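Acyl-coenzyme A oxidase 3 (PDB 5YS9) oxidises acyl-CoA to trans-2-enoyl-CoA with FAD as cofactor, passing the electrons to oxygen to give hydrogen peroxide in peroxisomal fatty acid beta-oxidation. Local coordinates at residues A[231-236]-A[264-269]. Numbering follows the deposited sequence.
Sequences VQLRDV and IQFTNV
The apolar core of the middle beta domain brings Val231, near the end of strand 222-232, and Leu233, just beyond it, against Ile264, Phe266 and Val269 of strand 262-272. The nearest CA atoms, those of Val231 and Val269, are 8.5 Å apart, too far for strand pairing, and all the contacts between the segments are made by side chains. Val231 CG1 makes two of the contacts: it lies 3.9 Å from Phe266 CE2, at the ring edge and near the ring plane, and 4.0 Å from Val269 CG1. Its position anti to the backbone N (chi1 -178°) carries it toward both partners. Leu233 and Ile264 meet tip to tip, with 4.1 Å between Leu233 CD1 and Ile264 CD1. The other leucine methyl, CD2, comes obliquely to within 4.3 Å of Phe266 CE2.

In the acyl-CoA oxidase and dehydrogenase fold this beta domain packs beside the helical domains and helps form the flavin site; here the Ile264 side chain is about 9 Å from a bound FAD. Ile264 CG2, from the same strand, stands 3.9 Å above the plane of the Phe266 ring, offset toward its rim. Phe266 also packs on Ile189, Cys213 and Ile245 of strands 186-190, 210-219 and 245-249, and Leu233 and Val269 reach Ile245 too. Beyond the core, Gln232 NE2 donates a nearly straight bond (168°) to Arg234 O, 2.9 Å away, within the chain that leaves the strand.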
loop_
_atom_site.group_PDB
_atom_site.type_symbol
_atom_site.label_atom_id
_atom_site.label_comp_id
_atom_site.label_asym_id
_atom_site.label_seq_id
_atom_site.Cartn_x
_atom_site.Cartn_y
_atom_site.Cartn_z
ATOM N N VAL A 231 28.712 24.151 1.089
ATOM C CA VAL A 231 29.883 23.466 1.615
ATOM C C VAL A 231 30.350 22.502 0.587
ATOM O O VAL A 231 29.606 21.624 0.146
ATOM C CB VAL A 231 29.563 22.647 2.892
ATOM C CG1 VAL A 231 30.847 21.996 3.435
ATOM C CG2 VAL A 231 28.841 23.502 3.928
ATOM N N GLN A 232 31.607 22.586 0.252
ATOM C CA GLN A 232 32.171 21.643 -0.688
ATOM C C GLN A 232 32.395 20.306 0.019
ATOM O O GLN A 232 33.060 20.263 1.055
ATOM C CB GLN A 232 33.478 22.199 -1.238
ATOM C CG GLN A 232 33.962 21.448 -2.456
ATOM C CD GLN A 232 35.193 22.056 -3.067
ATOM O OE1 GLN A 232 35.494 23.267 -2.899
ATOM N NE2 GLN A 232 35.925 21.222 -3.774
ATOM N N LEU A 233 31.831 19.237 -0.548
ATOM C CA LEU A 233 31.905 17.893 0.022
ATOM C C LEU A 233 33.091 17.098 -0.474
ATOM O O LEU A 233 33.699 16.349 0.284
ATOM C CB LEU A 233 30.677 17.099 -0.350
ATOM C CG LEU A 233 29.355 17.519 0.238
ATOM C CD1 LEU A 233 28.258 16.560 -0.216
ATOM C CD2 LEU A 233 29.443 17.567 1.729
ATOM N N ARG A 234 33.420 17.248 -1.746
ATOM C CA ARG A 234 34.518 16.507 -2.343
ATOM C C ARG A 234 35.479 17.411 -3.102
ATOM O O ARG A 234 35.100 18.423 -3.682
ATOM C CB ARG A 234 33.996 15.420 -3.308
ATOM C CG ARG A 234 33.070 14.389 -2.692
ATOM C CD ARG A 234 32.538 13.420 -3.756
ATOM N NE ARG A 234 32.190 12.124 -3.192
ATOM C CZ ARG A 234 31.002 11.761 -2.719
ATOM N NH1 ARG A 234 29.961 12.596 -2.715
ATOM N NH2 ARG A 234 30.871 10.527 -2.234
ATOM N N ASP A 235 36.745 17.023 -3.076
ATOM C CA ASP A 235 37.708 17.474 -4.045
ATOM C C ASP A 235 37.168 17.029 -5.427
ATOM O O ASP A 235 36.882 15.847 -5.661
ATOM C CB ASP A 235 39.032 16.803 -3.741
ATOM C CG ASP A 235 40.046 17.080 -4.757
ATOM O OD1 ASP A 235 40.535 18.211 -4.729
ATOM O OD2 ASP A 235 40.354 16.172 -5.571
ATOM N N VAL A 236 37.007 17.996 -6.314
ATOM C CA VAL A 236 36.377 17.823 -7.619
ATOM C C VAL A 236 37.192 16.858 -8.520
ATOM O O VAL A 236 36.692 15.940 -9.147
ATOM C CB VAL A 236 36.215 19.252 -8.241
ATOM C CG1 VAL A 236 36.405 19.289 -9.738
ATOM C CG2 VAL A 236 34.876 19.848 -7.855
ATOM N N ILE A 264 25.590 12.583 5.946
ATOM C CA ILE A 264 26.765 13.435 6.056
ATOM C C ILE A 264 26.970 13.918 7.504
ATOM O O ILE A 264 26.037 14.351 8.167
ATOM C CB ILE A 264 26.678 14.695 5.156
ATOM C CG1 ILE A 264 26.026 14.380 3.785
ATOM C CG2 ILE A 264 28.073 15.315 4.978
ATOM C CD1 ILE A 264 25.773 15.622 2.937
ATOM N N GLN A 265 28.216 13.870 7.958
ATOM C CA GLN A 265 28.665 14.556 9.140
ATOM C C GLN A 265 29.745 15.569 8.772
ATOM O O GLN A 265 30.621 15.269 7.946
ATOM C CB GLN A 265 29.238 13.564 10.104
ATOM C CG GLN A 265 28.280 12.417 10.428
ATOM C CD GLN A 265 28.833 11.524 11.462
ATOM O OE1 GLN A 265 30.017 11.447 11.596
ATOM N NE2 GLN A 265 27.988 10.884 12.230
ATOM N N PHE A 266 29.652 16.757 9.401
ATOM C CA PHE A 266 30.646 17.836 9.328
ATOM C C PHE A 266 31.322 17.989 10.673
ATOM O O PHE A 266 30.655 18.125 11.679
ATOM C CB PHE A 266 29.960 19.166 9.042
ATOM C CG PHE A 266 29.063 19.140 7.859
ATOM C CD1 PHE A 266 27.717 18.746 7.994
ATOM C CD2 PHE A 266 29.516 19.554 6.629
ATOM C CE1 PHE A 266 26.877 18.713 6.897
ATOM C CE2 PHE A 266 28.663 19.537 5.520
ATOM C CZ PHE A 266 27.359 19.094 5.655
ATOM N N THR A 267 32.627 18.004 10.690
ATOM C CA THR A 267 33.379 18.204 11.922
ATOM C C THR A 267 34.326 19.369 11.689
ATOM O O THR A 267 35.286 19.274 10.897
ATOM C CB THR A 267 34.152 16.935 12.315
ATOM O OG1 THR A 267 33.259 15.803 12.282
ATOM C CG2 THR A 267 34.772 17.090 13.720
ATOM N N ASN A 268 33.979 20.500 12.289
ATOM C CA ASN A 268 34.814 21.687 12.249
ATOM C C ASN A 268 35.259 22.088 10.862
ATOM O O ASN A 268 36.391 22.487 10.646
ATOM C CB ASN A 268 35.976 21.518 13.224
ATOM C CG ASN A 268 35.461 21.248 14.637
ATOM O OD1 ASN A 268 34.610 21.998 15.155
ATOM N ND2 ASN A 268 35.908 20.139 15.240
ATOM N N VAL A 269 34.320 22.015 9.934
ATOM C CA VAL A 269 34.598 22.314 8.539
ATOM C C VAL A 269 34.576 23.838 8.359
ATOM O O VAL A 269 33.611 24.519 8.719
ATOM C CB VAL A 269 33.562 21.630 7.642
ATOM C CG1 VAL A 269 33.674 22.070 6.205
ATOM C CG2 VAL A 269 33.728 20.135 7.764
#